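Local coordinates for protein ubiquitin-conjugating enzyme E2 U (Homo sapiens, PDB 1YRV) that catalyses the covalent attachment of ubiquitin to other proteins, taking ubiquitin from an E1 enzyme onto a cysteine of its own, at residues L28-C33 with N121-S126. Numbering follows the deposited sequence.
Sequences LHRDFC and NYTLSS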
ATOM      1  N   LEU A  28     -13.286   2.266  -9.842  1.00 39.17           N
ATOM      2  CA  LEU A  28     -13.079   2.400  -8.408  1.00 41.69           C
ATOM      3  C   LEU A  28     -14.405   2.253  -7.666  1.00 41.93           C
ATOM      4  O   LEU A  28     -14.446   1.735  -6.548  1.00 44.39           O
ATOM      5  CB  LEU A  28     -12.401   3.733  -8.078  1.00 39.62           C
ATOM      6  CG  LEU A  28     -10.913   3.792  -8.443  1.00 39.25           C
ATOM      7  CD1 LEU A  28     -10.406   5.224  -8.320  1.00 38.08           C
ATOM      8  CD2 LEU A  28     -10.125   2.855  -7.570  1.00 34.96           C
ATOM      9  N   HIS A  29     -15.483   2.703  -8.296  1.00 42.01           N
ATOM     10  CA  HIS A  29     -16.802   2.577  -7.712  1.00 42.92           C
ATOM     11  C   HIS A  29     -17.138   1.117  -7.546  1.00 43.20           C
ATOM     12  O   HIS A  29     -17.587   0.707  -6.480  1.00 45.56           O
ATOM     13  CB  HIS A  29     -17.870   3.220  -8.576  1.00 43.80           C
ATOM     14  CG  HIS A  29     -19.176   3.351  -7.875  1.00 41.47           C
ATOM     15  ND1 HIS A  29     -19.492   4.466  -7.131  1.00 46.08           N
ATOM     16  CD2 HIS A  29     -20.155   2.453  -7.649  1.00 43.33           C
ATOM     17  CE1 HIS A  29     -20.613   4.240  -6.471  1.00 43.24           C
ATOM     18  NE2 HIS A  29     -21.035   3.026  -6.762  1.00 42.52           N
ATOM     19  N   ARG A  30     -16.962   0.343  -8.608  1.00 41.05           N
ATOM     20  CA  ARG A  30     -17.203  -1.087  -8.547  1.00 41.38           C
ATOM     21  C   ARG A  30     -16.246  -1.689  -7.511  1.00 42.84           C
ATOM     22  O   ARG A  30     -16.683  -2.348  -6.583  1.00 41.71           O
ATOM     23  CB  ARG A  30     -16.972  -1.733  -9.904  1.00 43.83           C
ATOM     24  CG  ARG A  30     -16.994  -3.252  -9.852  1.00 47.78           C
ATOM     25  CD  ARG A  30     -16.056  -3.864 -10.927  1.00 50.85           C
ATOM     26  NE  ARG A  30     -14.683  -3.411 -10.763  1.00 46.69           N
ATOM     27  CZ  ARG A  30     -13.744  -3.462 -11.709  1.00 51.04           C
ATOM     28  NH1 ARG A  30     -12.479  -3.020 -11.491  1.00 55.26           N
ATOM     29  NH2 ARG A  30     -14.054  -3.974 -12.881  1.00 51.09           N
ATOM     30  N   ASP A  31     -14.946  -1.454  -7.658  1.00 42.09           N
ATOM     31  CA  ASP A  31     -13.984  -1.981  -6.706  1.00 42.84           C
ATOM     32  C   ASP A  31     -14.330  -1.731  -5.248  1.00 43.13           C
ATOM     33  O   ASP A  31     -14.140  -2.609  -4.422  1.00 45.56           O
ATOM     34  CB  ASP A  31     -12.606  -1.390  -6.951  1.00 43.30           C
ATOM     35  CG  ASP A  31     -11.936  -1.946  -8.191  1.00 45.03           C
ATOM     36  OD1 ASP A  31     -12.502  -2.868  -8.818  1.00 42.70           O
ATOM     37  OD2 ASP A  31     -10.834  -1.445  -8.529  1.00 45.98           O
ATOM     38  N   PHE A  32     -14.783  -0.528  -4.920  1.00 43.78           N
ATOM     39  CA  PHE A  32     -15.139  -0.202  -3.539  1.00 44.82           C
ATOM     40  C   PHE A  32     -16.307  -1.040  -3.038  1.00 44.22           C
ATOM     41  O   PHE A  32     -16.312  -1.492  -1.900  1.00 43.76           O
ATOM     42  CB  PHE A  32     -15.495   1.265  -3.423  1.00 47.03           C
ATOM     43  CG  PHE A  32     -15.518   1.778  -2.015  1.00 49.61           C
ATOM     44  CD1 PHE A  32     -16.344   2.843  -1.672  1.00 50.40           C
ATOM     45  CD2 PHE A  32     -14.704   1.224  -1.028  1.00 49.67           C
ATOM     46  CE1 PHE A  32     -16.357   3.352  -0.353  1.00 51.20           C
ATOM     47  CE2 PHE A  32     -14.714   1.730   0.292  1.00 49.17           C
ATOM     48  CZ  PHE A  32     -15.538   2.789   0.625  1.00 47.61           C
ATOM     49  N   CYS A  33     -17.312  -1.249  -3.876  1.00 47.64           N
ATOM     50  CA  CYS A  33     -18.443  -2.088  -3.466  1.00 50.17           C
ATOM     51  C   CYS A  33     -17.937  -3.503  -3.165  1.00 49.83           C
ATOM     52  O   CYS A  33     -18.401  -4.145  -2.235  1.00 49.72           O
ATOM     53  CB  CYS A  33     -19.486  -2.193  -4.574  1.00 49.58           C
ATOM     54  SG  CYS A  33     -20.348  -0.681  -4.907  1.00 61.86           S
ATOM     55  N   ASN A 121      -5.734  -6.407 -13.897  1.00 48.48           N
ATOM     56  CA  ASN A 121      -6.501  -7.301 -13.043  1.00 50.33           C
ATOM     57  C   ASN A 121      -6.355  -6.875 -11.615  1.00 49.89           C
ATOM     58  O   ASN A 121      -7.037  -7.396 -10.743  1.00 53.26           O
ATOM     59  CB  ASN A 121      -5.990  -8.709 -13.169  1.00 54.33           C
ATOM     60  CG  ASN A 121      -6.465  -9.375 -14.421  1.00 59.49           C
ATOM     61  OD1 ASN A 121      -6.433  -8.794 -15.522  1.00 62.76           O
ATOM     62  ND2 ASN A 121      -6.925 -10.609 -14.275  1.00 59.93           N
ATOM     63  N   TYR A 122      -5.431  -5.956 -11.375  1.00 47.65           N
ATOM     64  CA  TYR A 122      -5.229  -5.433 -10.040  1.00 48.26           C
ATOM     65  C   TYR A 122      -6.366  -4.481  -9.644  1.00 46.65           C
ATOM     66  O   TYR A 122      -6.439  -3.374 -10.154  1.00 50.07           O
ATOM     67  CB  TYR A 122      -3.931  -4.666  -9.981  1.00 49.59           C
ATOM     68  CG  TYR A 122      -2.719  -5.506  -9.699  1.00 53.33           C
ATOM     69  CD1 TYR A 122      -2.502  -6.034  -8.435  1.00 55.83           C
ATOM     70  CD2 TYR A 122      -1.762  -5.723 -10.685  1.00 52.75           C
ATOM     71  CE1 TYR A 122      -1.355  -6.751  -8.151  1.00 58.59           C
ATOM     72  CE2 TYR A 122      -0.611  -6.438 -10.427  1.00 55.40           C
ATOM     73  CZ  TYR A 122      -0.406  -6.956  -9.155  1.00 58.33           C
ATOM     74  OH  TYR A 122       0.716  -7.699  -8.860  1.00 58.06           O
ATOM     75  N   THR A 123      -7.237  -4.901  -8.738  1.00 43.19           N
ATOM     76  CA  THR A 123      -8.339  -4.057  -8.261  1.00 42.45           C
ATOM     77  C   THR A 123      -7.988  -3.470  -6.886  1.00 40.76           C
ATOM     78  O   THR A 123      -7.007  -3.872  -6.275  1.00 41.75           O
ATOM     79  CB  THR A 123      -9.609  -4.869  -8.074  1.00 41.61           C
ATOM     80  OG1 THR A 123      -9.369  -5.847  -7.058  1.00 42.96           O
ATOM     81  CG2 THR A 123      -9.995  -5.575  -9.382  1.00 37.06           C
ATOM     82  N   LEU A 124      -8.790  -2.534  -6.383  1.00 39.51           N
ATOM     83  CA  LEU A 124      -8.499  -1.968  -5.064  1.00 38.91           C
ATOM     84  C   LEU A 124      -8.199  -3.067  -4.035  1.00 40.66           C
ATOM     85  O   LEU A 124      -7.288  -2.909  -3.225  1.00 41.07           O
ATOM     86  CB  LEU A 124      -9.669  -1.108  -4.561  1.00 40.36           C
ATOM     87  CG  LEU A 124      -9.521  -0.295  -3.255  1.00 39.67           C
ATOM     88  CD1 LEU A 124      -8.402   0.707  -3.362  1.00 39.96           C
ATOM     89  CD2 LEU A 124     -10.835   0.448  -2.951  1.00 43.65           C
ATOM     90  N   SER A 125      -8.988  -4.151  -4.060  1.00 42.18           N
ATOM     91  CA  SER A 125      -8.824  -5.298  -3.158  1.00 43.31           C
ATOM     92  C   SER A 125      -7.474  -5.989  -3.330  1.00 41.76           C
ATOM     93  O   SER A 125      -6.813  -6.287  -2.360  1.00 41.63           O
ATOM     94  CB  SER A 125      -9.933  -6.333  -3.383  1.00 41.20           C
ATOM     95  OG  SER A 125     -11.194  -5.803  -3.065  1.00 42.36           O
ATOM     96  N   SER A 126      -7.101  -6.255  -4.576  1.00 43.35           N
ATOM     97  CA  SER A 126      -5.842  -6.910  -4.907  1.00 43.16           C
ATOM     98  C   SER A 126      -4.695  -6.142  -4.354  1.00 43.60           C
ATOM     99  O   SER A 126      -3.823  -6.676  -3.668  1.00 46.36           O
ATOM    100  CB  SER A 126      -5.627  -6.968  -6.413  1.00 41.78           C
ATOM    101  OG  SER A 126      -6.462  -7.915  -6.998  1.00 49.98           O
TER
HETATM  102  O   HOH W   1     -11.855  -4.348  -5.440  1.00 42.05           O
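Asp31, on the N-terminal helix of the UBC fold of E2 enzymes, reaches across to the backbone of Leu124 at the start of helix 124-135 and illustrates how one buried carboxylate can serve two structural elements. Its two oxygens divide the work. OD2 accepts a hydrogen bond from Leu124 N at 3.2 Å; the approach at the hydrogen is fairly straight, 162°, but the donor stands well above the carboxylate plane. Tyr82 OH is hydrogen-bonded both to Asp31 OD2 and to Tyr122 O, in the loop just before helix 124-135. OD1 turns to its own helix, where Arg30 NE and NH1 grip it side-on from one face of the carboxylate, NH1 forming a salt bridge of 2.7 Å. The Arg30 chain leaves its helix with CG anti to the backbone N (chi1 171°) and bends at chi2 and chi3, which brings the guanidinium back to its neighbour. The start of helix 124-135, together with Arg30, would favour the negative charge of Asp31.

Thr123, the N-cap residue, lays CB against the carboxylate, 3.6 Å from Asp31 OD1, while its CG2 meets Arg30 NH1 at 4.1 Å, the two side chains crossing at about a right angle. Its OG1 accepts a weak capping bond from Ser126 N. Apolar contact continues beside the polar one: Asp31 CB and Leu124 CB lie 3.8 Å apart. Leu124 CD2 comes to the Phe32 ring obliquely, a loose contact 4.4 Å from Phe32 CD2. A water bridges the backbones, donating to Asp31 O at 3.0 Å and accepting from Ser125 N at 3.2 Å.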